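Local coordinates for thiosulfate reductase (PDB 2VPZ), which probably acts as a molybdenum oxidoreductase on sulfur compounds such as polysulfide or thiosulfate, carrying a molybdenum atom, two molybdopterin guanine dinucleotides and a 4Fe-4S cluster, at residues Val204-His209 with Ala326-Thr331; Val233-Arg238 with Arg248-Lys253. All blocks are in the same frame, centred on the assembly; numbering follows the deposited sequence.

Contact 1: residues Val204-His209 with Ala326-Thr331. With MGD (2-amino-5,6-dimercapto-7-methyl-3,7,8a,9-tetrahydro-8-oxa-1,3,9,10-tetraaza-anthracen-4-one guanosine dinucleotide), chain I.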
loop_
_atom_site.group_PDB
_atom_site.type_symbol
_atom_site.label_atom_id
_atom_site.label_comp_id
_atom_site.label_asym_id
_atom_site.label_seq_id
_atom_site.Cartn_x
_atom_site.Cartn_y
_atom_site.Cartn_z
ATOM N N VAL A 204 -4.397 -29.830 -4.792
ATOM C CA VAL A 204 -3.596 -30.222 -3.627
ATOM C C VAL A 204 -2.225 -30.800 -4.029
ATOM O O VAL A 204 -2.141 -31.857 -4.675
ATOM C CB VAL A 204 -4.368 -31.239 -2.678
ATOM C CG1 VAL A 204 -3.514 -31.538 -1.422
ATOM C CG2 VAL A 204 -5.740 -30.653 -2.257
ATOM N N LEU A 205 -1.171 -30.071 -3.651
ATOM C CA LEU A 205 0.229 -30.406 -3.921
ATOM C C LEU A 205 0.910 -31.069 -2.727
ATOM O O LEU A 205 1.000 -30.484 -1.635
ATOM C CB LEU A 205 1.048 -29.142 -4.324
ATOM C CG LEU A 205 0.501 -28.323 -5.514
ATOM C CD1 LEU A 205 1.373 -27.083 -5.767
ATOM C CD2 LEU A 205 0.417 -29.216 -6.773
ATOM N N ILE A 206 1.358 -32.302 -2.917
ATOM C CA ILE A 206 2.087 -33.018 -1.900
ATOM C C ILE A 206 3.615 -33.090 -2.263
ATOM O O ILE A 206 4.026 -33.928 -3.069
ATOM C CB ILE A 206 1.443 -34.471 -1.637
ATOM C CG1 ILE A 206 0.018 -34.314 -1.087
ATOM C CG2 ILE A 206 2.341 -35.297 -0.675
ATOM C CD1 ILE A 206 -0.606 -35.577 -0.465
ATOM N N GLY A 207 4.416 -32.163 -1.727
ATOM C CA GLY A 207 5.846 -32.111 -1.939
ATOM C C GLY A 207 6.341 -31.662 -3.292
ATOM O O GLY A 207 7.516 -31.526 -3.655
ATOM N N HIS A 208 5.341 -31.439 -4.111
ATOM C CA HIS A 208 5.416 -31.001 -5.519
ATOM C C HIS A 208 5.860 -29.496 -5.395
ATOM O O HIS A 208 5.023 -28.641 -5.136
ATOM C CB HIS A 208 3.931 -31.154 -6.050
ATOM C CG HIS A 208 3.756 -31.362 -7.533
ATOM N ND1 HIS A 208 4.546 -30.804 -8.505
ATOM C CD2 HIS A 208 2.770 -31.982 -8.201
ATOM C CE1 HIS A 208 4.059 -31.073 -9.700
ATOM N NE2 HIS A 208 2.972 -31.791 -9.539
ATOM N N HIS A 209 7.128 -29.136 -5.559
ATOM C CA HIS A 209 7.506 -27.722 -5.492
ATOM C C HIS A 209 7.512 -27.021 -6.885
ATOM O O HIS A 209 8.456 -27.202 -7.664
ATOM C CB HIS A 209 8.889 -27.529 -4.747
ATOM C CG HIS A 209 10.062 -28.257 -5.319
ATOM N ND1 HIS A 209 11.358 -27.990 -4.938
ATOM C CD2 HIS A 209 10.148 -29.213 -6.238
ATOM C CE1 HIS A 209 12.191 -28.748 -5.617
ATOM N NE2 HIS A 209 11.471 -29.504 -6.421
ATOM N N ALA A 326 -11.426 -30.824 -8.722
ATOM C CA ALA A 326 -10.520 -30.843 -7.578
ATOM C C ALA A 326 -9.514 -31.960 -7.914
ATOM O O ALA A 326 -9.947 -33.091 -8.195
ATOM C CB ALA A 326 -11.281 -31.202 -6.292
ATOM N N VAL A 327 -8.209 -31.648 -7.910
ATOM C CA VAL A 327 -7.108 -32.593 -8.215
ATOM C C VAL A 327 -5.917 -32.635 -7.249
ATOM O O VAL A 327 -5.458 -31.585 -6.774
ATOM C CB VAL A 327 -6.293 -32.271 -9.526
ATOM C CG1 VAL A 327 -6.363 -33.414 -10.531
ATOM C CG2 VAL A 327 -6.672 -30.925 -10.080
ATOM N N LEU A 328 -5.401 -33.832 -6.980
ATOM C CA LEU A 328 -4.143 -33.954 -6.245
ATOM C C LEU A 328 -3.139 -34.363 -7.357
ATOM O O LEU A 328 -2.909 -35.553 -7.547
ATOM C CB LEU A 328 -4.152 -35.047 -5.169
ATOM C CG LEU A 328 -4.842 -34.818 -3.846
ATOM C CD1 LEU A 328 -6.316 -35.006 -4.019
ATOM C CD2 LEU A 328 -4.343 -35.821 -2.830
ATOM N N PRO A 329 -2.543 -33.403 -8.111
ATOM C CA PRO A 329 -1.627 -33.964 -9.118
ATOM C C PRO A 329 -0.464 -34.763 -8.507
ATOM O O PRO A 329 0.086 -34.334 -7.480
ATOM C CB PRO A 329 -1.079 -32.746 -9.879
ATOM C CG PRO A 329 -1.917 -31.580 -9.439
ATOM C CD PRO A 329 -2.457 -31.941 -8.059
ATOM N N PRO A 330 -0.078 -35.925 -9.104
ATOM C CA PRO A 330 1.049 -36.700 -8.548
ATOM C C PRO A 330 2.428 -36.005 -8.814
ATOM O O PRO A 330 2.704 -35.623 -9.952
ATOM C CB PRO A 330 0.976 -38.062 -9.265
ATOM C CG PRO A 330 -0.281 -38.043 -10.114
ATOM C CD PRO A 330 -0.661 -36.579 -10.281
ATOM N N THR A 331 3.274 -35.859 -7.792
ATOM C CA THR A 331 4.597 -35.234 -7.962
ATOM C C THR A 331 5.532 -36.093 -8.861
ATOM O O THR A 331 5.215 -37.235 -9.191
ATOM C CB THR A 331 5.302 -34.925 -6.557
ATOM O OG1 THR A 331 6.345 -33.973 -6.734
ATOM C CG2 THR A 331 5.875 -36.201 -5.925
HETATM P PB MGD I . 9.377 -33.288 -4.767
HETATM O O1B MGD I . 10.390 -34.215 -4.221
HETATM O O2B MGD I . 7.982 -33.658 -4.798
HETATM O O3B MGD I . 10.077 -33.044 -6.185
HETATM O O3A MGD I . 10.932 -31.954 -8.320
HETATM P PA MGD I . 9.625 -32.471 -7.606
HETATM O O1A MGD I . 9.128 -33.481 -8.531
HETATM O O2A MGD I . 8.708 -31.352 -7.452
HETATM O "O5'" MGD I . 9.446 -31.923 -4.020
HETATM C "C5'" MGD I . 10.551 -31.293 -3.368
HETATM C "C4'" MGD I . 9.845 -30.766 -2.129
HETATM O "O4'" MGD I . 9.539 -31.964 -1.434
HETATM C "C3'" MGD I . 10.664 -29.917 -1.121
HETATM O "O3'" MGD I . 9.948 -28.710 -0.750
HETATM C "C2'" MGD I . 10.812 -30.808 0.138
HETATM O "O2'" MGD I . 10.481 -30.039 1.288
HETATM C "C1'" MGD I . 9.648 -31.754 -0.014
HETATM N N9 MGD I . 9.529 -32.916 0.909
HETATM C C8 MGD I . 10.559 -33.615 1.482
HETATM N N7 MGD I . 10.101 -34.617 2.284
HETATM C C5 MGD I . 8.746 -34.547 2.247
HETATM C C6 MGD I . 7.641 -35.252 2.930
HETATM O O6 MGD I . 7.942 -36.204 3.658
HETATM N N1 MGD I . 6.384 -34.901 2.665
HETATM C C2 MGD I . 6.082 -33.857 1.846
HETATM N N2 MGD I . 4.763 -33.526 1.608
HETATM N N3 MGD I . 7.047 -33.147 1.184
HETATM C C4 MGD I . 8.368 -33.436 1.338
HETATM C C10 MGD I . 11.942 -32.676 -8.993
HETATM C C11 MGD I . 11.585 -32.561 -10.440
HETATM O O11 MGD I . 11.784 -31.197 -10.840
HETATM C C12 MGD I . 12.239 -33.645 -11.337
HETATM S S12 MGD I . 12.134 -35.283 -10.965
HETATM C C13 MGD I . 12.934 -33.347 -12.493
HETATM S S13 MGD I . 13.522 -34.590 -13.498
HETATM C C14 MGD I . 13.159 -31.916 -12.911
HETATM N N15 MGD I . 14.454 -31.392 -12.681
HETATM C C16 MGD I . 14.665 -30.043 -12.548
HETATM C C17 MGD I . 16.008 -29.391 -12.348
HETATM O O17 MGD I . 17.050 -30.105 -12.352
HETATM N N18 MGD I . 16.093 -28.021 -12.254
HETATM C C19 MGD I . 14.941 -27.302 -12.245
HETATM N N19 MGD I . 15.062 -26.001 -12.067
HETATM N N20 MGD I . 13.662 -27.789 -12.376
HETATM C C21 MGD I . 13.512 -29.135 -12.570
HETATM N N22 MGD I . 12.324 -29.707 -12.685
HETATM C C23 MGD I . 12.068 -31.057 -12.304
HETATM O O HOH W 1 2.568 -35.804 -5.100
HETATM O O HOH W 2 1.830 -32.909 -11.901
#

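Contact 2: residues Val233-Arg238 with Arg248-Lys253. With MGD (2-amino-5,6-dimercapto-7-methyl-3,7,8a,9-tetrahydro-8-oxa-1,3,9,10-tetraaza-anthracen-4-one guanosine dinucleotide), chain I.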
loop_
_atom_site.group_PDB
_atom_site.type_symbol
_atom_site.label_atom_id
_atom_site.label_comp_id
_atom_site.label_asym_id
_atom_site.label_seq_id
_atom_site.Cartn_x
_atom_site.Cartn_y
_atom_site.Cartn_z
ATOM N N VAL A 233 -3.666 -25.877 -2.177
ATOM C CA VAL A 233 -3.233 -26.334 -0.844
ATOM C C VAL A 233 -1.842 -27.041 -0.936
ATOM O O VAL A 233 -1.669 -27.942 -1.738
ATOM C CB VAL A 233 -4.283 -27.330 -0.194
ATOM C CG1 VAL A 233 -3.776 -27.816 1.175
ATOM C CG2 VAL A 233 -5.666 -26.635 -0.028
ATOM N N VAL A 234 -0.850 -26.610 -0.163
ATOM C CA VAL A 234 0.469 -27.255 -0.208
ATOM C C VAL A 234 0.791 -27.993 1.106
ATOM O O VAL A 234 0.641 -27.445 2.193
ATOM C CB VAL A 234 1.648 -26.240 -0.537
ATOM C CG1 VAL A 234 3.029 -26.914 -0.338
ATOM C CG2 VAL A 234 1.529 -25.738 -1.982
ATOM N N VAL A 235 1.197 -29.259 0.959
ATOM C CA VAL A 235 1.574 -30.152 2.058
ATOM C C VAL A 235 3.097 -30.349 1.881
ATOM O O VAL A 235 3.547 -30.885 0.860
ATOM C CB VAL A 235 0.819 -31.515 1.930
ATOM C CG1 VAL A 235 1.152 -32.424 3.114
ATOM C CG2 VAL A 235 -0.711 -31.268 1.818
ATOM N N ASP A 236 3.898 -29.921 2.861
ATOM C CA ASP A 236 5.368 -29.959 2.761
ATOM C C ASP A 236 5.952 -29.534 4.138
ATOM O O ASP A 236 5.412 -28.639 4.782
ATOM C CB ASP A 236 5.762 -28.890 1.672
ATOM C CG ASP A 236 7.193 -29.077 1.081
ATOM O OD1 ASP A 236 8.152 -29.367 1.830
ATOM O OD2 ASP A 236 7.355 -28.861 -0.166
ATOM N N PRO A 237 7.041 -30.196 4.614
ATOM C CA PRO A 237 7.596 -29.741 5.905
ATOM C C PRO A 237 8.332 -28.378 5.737
ATOM O O PRO A 237 8.785 -27.782 6.716
ATOM C CB PRO A 237 8.541 -30.872 6.334
ATOM C CG PRO A 237 8.903 -31.578 5.040
ATOM C CD PRO A 237 7.635 -31.476 4.202
ATOM N N ARG A 238 8.422 -27.906 4.485
ATOM C CA ARG A 238 9.137 -26.647 4.138
ATOM C C ARG A 238 8.196 -25.613 3.437
ATOM O O ARG A 238 7.431 -25.987 2.545
ATOM C CB ARG A 238 10.339 -26.960 3.208
ATOM C CG ARG A 238 11.495 -25.909 3.175
ATOM C CD ARG A 238 12.471 -26.163 2.000
ATOM N NE ARG A 238 11.776 -26.583 0.785
ATOM C CZ ARG A 238 11.644 -25.849 -0.328
ATOM N NH1 ARG A 238 12.173 -24.634 -0.385
ATOM N NH2 ARG A 238 10.973 -26.320 -1.384
ATOM N N ARG A 248 -3.837 -22.575 1.749
ATOM C CA ARG A 248 -3.469 -23.307 2.972
ATOM C C ARG A 248 -2.062 -23.972 2.917
ATOM O O ARG A 248 -1.709 -24.574 1.904
ATOM C CB ARG A 248 -4.484 -24.412 3.301
ATOM C CG ARG A 248 -5.944 -24.009 3.198
ATOM C CD ARG A 248 -6.908 -25.191 3.436
ATOM N NE ARG A 248 -7.201 -25.395 4.855
ATOM C CZ ARG A 248 -8.377 -25.182 5.449
ATOM N NH1 ARG A 248 -9.411 -24.758 4.745
ATOM N NH2 ARG A 248 -8.513 -25.366 6.762
ATOM N N TRP A 249 -1.248 -23.832 3.969
ATOM C CA TRP A 249 0.036 -24.546 4.041
ATOM C C TRP A 249 -0.087 -25.595 5.177
ATOM O O TRP A 249 -0.319 -25.208 6.315
ATOM C CB TRP A 249 1.254 -23.636 4.363
ATOM C CG TRP A 249 2.611 -24.408 4.627
ATOM C CD1 TRP A 249 3.069 -25.536 3.978
ATOM C CD2 TRP A 249 3.654 -24.056 5.579
ATOM N NE1 TRP A 249 4.310 -25.898 4.474
ATOM C CE2 TRP A 249 4.687 -25.017 5.455
ATOM C CE3 TRP A 249 3.803 -23.025 6.527
ATOM C CZ2 TRP A 249 5.864 -24.977 6.242
ATOM C CZ3 TRP A 249 4.977 -22.977 7.322
ATOM C CH2 TRP A 249 5.988 -23.962 7.168
ATOM N N LEU A 250 0.010 -26.899 4.891
ATOM C CA LEU A 250 -0.010 -27.908 5.977
ATOM C C LEU A 250 1.480 -28.336 6.268
ATOM O O LEU A 250 2.049 -29.154 5.515
ATOM C CB LEU A 250 -0.894 -29.150 5.642
ATOM C CG LEU A 250 -2.237 -29.043 4.876
ATOM C CD1 LEU A 250 -3.127 -30.311 5.067
ATOM C CD2 LEU A 250 -3.012 -27.796 5.322
ATOM N N PRO A 251 2.146 -27.775 7.339
ATOM C CA PRO A 251 3.538 -28.166 7.645
ATOM C C PRO A 251 3.698 -29.578 8.251
ATOM O O PRO A 251 4.047 -29.721 9.434
ATOM C CB PRO A 251 4.078 -27.080 8.579
ATOM C CG PRO A 251 2.886 -26.232 8.999
ATOM C CD PRO A 251 1.649 -26.728 8.237
ATOM N N ILE A 252 3.460 -30.593 7.419
ATOM C CA ILE A 252 3.498 -32.011 7.784
ATOM C C ILE A 252 4.808 -32.579 8.346
ATOM O O ILE A 252 5.921 -32.226 7.930
ATOM C CB ILE A 252 3.041 -32.908 6.544
ATOM C CG1 ILE A 252 2.223 -34.104 7.010
ATOM C CG2 ILE A 252 4.277 -33.348 5.717
ATOM C CD1 ILE A 252 2.222 -35.305 6.041
ATOM N N LYS A 253 4.691 -33.456 9.338
ATOM C CA LYS A 253 5.879 -34.082 9.903
ATOM C C LYS A 253 6.421 -34.991 8.759
ATOM O O LYS A 253 5.648 -35.745 8.162
ATOM C CB LYS A 253 5.511 -34.886 11.167
ATOM C CG LYS A 253 6.356 -36.113 11.374
ATOM C CD LYS A 253 6.205 -36.681 12.777
ATOM C CE LYS A 253 7.526 -37.245 13.291
ATOM N NZ LYS A 253 7.358 -38.057 14.536
HETATM P PB MGD I . 9.377 -33.288 -4.767
HETATM O O1B MGD I . 10.390 -34.215 -4.221
HETATM O O2B MGD I . 7.982 -33.658 -4.798
HETATM O O3B MGD I . 10.077 -33.044 -6.185
HETATM O O3A MGD I . 10.932 -31.954 -8.320
HETATM P PA MGD I . 9.625 -32.471 -7.606
HETATM O O1A MGD I . 9.128 -33.481 -8.531
HETATM O O2A MGD I . 8.708 -31.352 -7.452
HETATM O "O5'" MGD I . 9.446 -31.923 -4.020
HETATM C "C5'" MGD I . 10.551 -31.293 -3.368
HETATM C "C4'" MGD I . 9.845 -30.766 -2.129
HETATM O "O4'" MGD I . 9.539 -31.964 -1.434
HETATM C "C3'" MGD I . 10.664 -29.917 -1.121
HETATM O "O3'" MGD I . 9.948 -28.710 -0.750
HETATM C "C2'" MGD I . 10.812 -30.808 0.138
HETATM O "O2'" MGD I . 10.481 -30.039 1.288
HETATM C "C1'" MGD I . 9.648 -31.754 -0.014
HETATM N N9 MGD I . 9.529 -32.916 0.909
HETATM C C8 MGD I . 10.559 -33.615 1.482
HETATM N N7 MGD I . 10.101 -34.617 2.284
HETATM C C5 MGD I . 8.746 -34.547 2.247
HETATM C C6 MGD I . 7.641 -35.252 2.930
HETATM O O6 MGD I . 7.942 -36.204 3.658
HETATM N N1 MGD I . 6.384 -34.901 2.665
HETATM C C2 MGD I . 6.082 -33.857 1.846
HETATM N N2 MGD I . 4.763 -33.526 1.608
HETATM N N3 MGD I . 7.047 -33.147 1.184
HETATM C C4 MGD I . 8.368 -33.436 1.338
HETATM C C10 MGD I . 11.942 -32.676 -8.993
HETATM C C11 MGD I . 11.585 -32.561 -10.440
HETATM O O11 MGD I . 11.784 -31.197 -10.840
HETATM C C12 MGD I . 12.239 -33.645 -11.337
HETATM S S12 MGD I . 12.134 -35.283 -10.965
HETATM C C13 MGD I . 12.934 -33.347 -12.493
HETATM S S13 MGD I . 13.522 -34.590 -13.498
HETATM C C14 MGD I . 13.159 -31.916 -12.911
HETATM N N15 MGD I . 14.454 -31.392 -12.681
HETATM C C16 MGD I . 14.665 -30.043 -12.548
HETATM C C17 MGD I . 16.008 -29.391 -12.348
HETATM O O17 MGD I . 17.050 -30.105 -12.352
HETATM N N18 MGD I . 16.093 -28.021 -12.254
HETATM C C19 MGD I . 14.941 -27.302 -12.245
HETATM N N19 MGD I . 15.062 -26.001 -12.067
HETATM N N20 MGD I . 13.662 -27.789 -12.376
HETATM C C21 MGD I . 13.512 -29.135 -12.570
HETATM N N22 MGD I . 12.324 -29.707 -12.685
HETATM C C23 MGD I . 12.068 -31.057 -12.304
#

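Contact 1: residues Val204-His209 with Ala326-Thr331
Val204 and Val327 join the strands 202-206 and 326-327, neighbours in the parallel sheet of a Rossmann-like dinucleotide-binding unit, whose strand ends open onto the diphosphate of one MGD. Val204 N donates to Val327 O (2.9 Å), and Leu328 CA sends its hydrogen to Val204 O. Around Ile206 the chains part and a water bridges them, donating to Ile206 O and accepting from Thr331 N, before they close up again at His208 and Thr331. Among apolar side chains, Leu328 CG rests on Val204 CB at 3.8 Å and Pro329 CD meets Leu205 CD2 at 4.2 Å.

The His208 ring, placed by a CG anti to the backbone N (chi1 -154°), carries Thr331 CA over one face in a CH-pi contact, 4.0 Å from the CA to the ring centroid. Pro329 O lies near the ring plane beside His208 CD2, and a second water is hydrogen-bonded to His208 NE2.

Both segments grip the cofactor. MGD C5' sits over the centre of the His209 ring, and His209 NE2 donates to MGD O3A (3.1 Å). An alanine in place of His209 would probably leave the ester oxygen O3A without this donor and C5' without its ring to rest on. From the facing segment, a chi1 of -162° swings Thr331 OG1 round to the phosphate, where it donates to MGD O2B at 2.6 Å.

Contact 2: residues Val233-Arg238 with Arg248-Lys253
Val233 pairs in parallel with Arg248: its CG2 lies alongside the aliphatic part of Arg248, 4.0 Å from Arg248 CD, both side chains heading the same way, while the guanidinium continues to Glu314 and Glu318. Val234 carries the backbone pairing, its N donating to Arg248 O (3.0 Å) and its O accepting from Leu250 N (2.8 Å). On the face shared with Val233, Val235 sets CG2 against Leu250 CG and CG1 against Ile252 CB, and its O receives the guanine amino group, MGD N2. Past the strand, Asp236 N bonds Leu250 O weakly and Asp236 O accepts from Trp249 NE1 (3.0 Å), the donor tilted 27° from the carbonyl plane. The Asp236 carboxylate accepts from both ribose hydroxyls of MGD, O2' on OD1 and O3' on OD2, a familiar role for an acidic residue just past a strand in Rossmann-like nucleotide sites; OD1 also closes an Asx turn with Arg238 N. Pro237 packs its CD against Ile252 CG2 and the guanine. Arg238, bent at chi3 (39°), brings NH2 to MGD O3' at 2.7 Å in the guanidinium plane. Strand 248-250 forms one edge of the sheet within this chain, with strand 202-206 beyond Val233-Val235; helix 257-270 covers Val235, Leu250 and Ile252, and helix 309-320 meets Arg248 and Leu250.

In the fold
Contacts 1 and 2 account for all four strands of one parallel sheet, in the order 248-250, 231-235, 202-206, 326-327, and their centres are 11 Å apart. The inner strands join them through backbone bonds of Leu205 with Val233 and Val235. Along the chain, 204-209 comes first, then both segments of contact 2, and finally 326-331, so contact 2 falls wholly within the 116 residues that separate the segments of contact 1. Helices 257-270 and 309-320 pack against both contacts. Loops following the strands meet the same MGD: contact 1 holds its diphosphate, on the side nearer the molybdenum atom, and contact 2 its ribose and guanine.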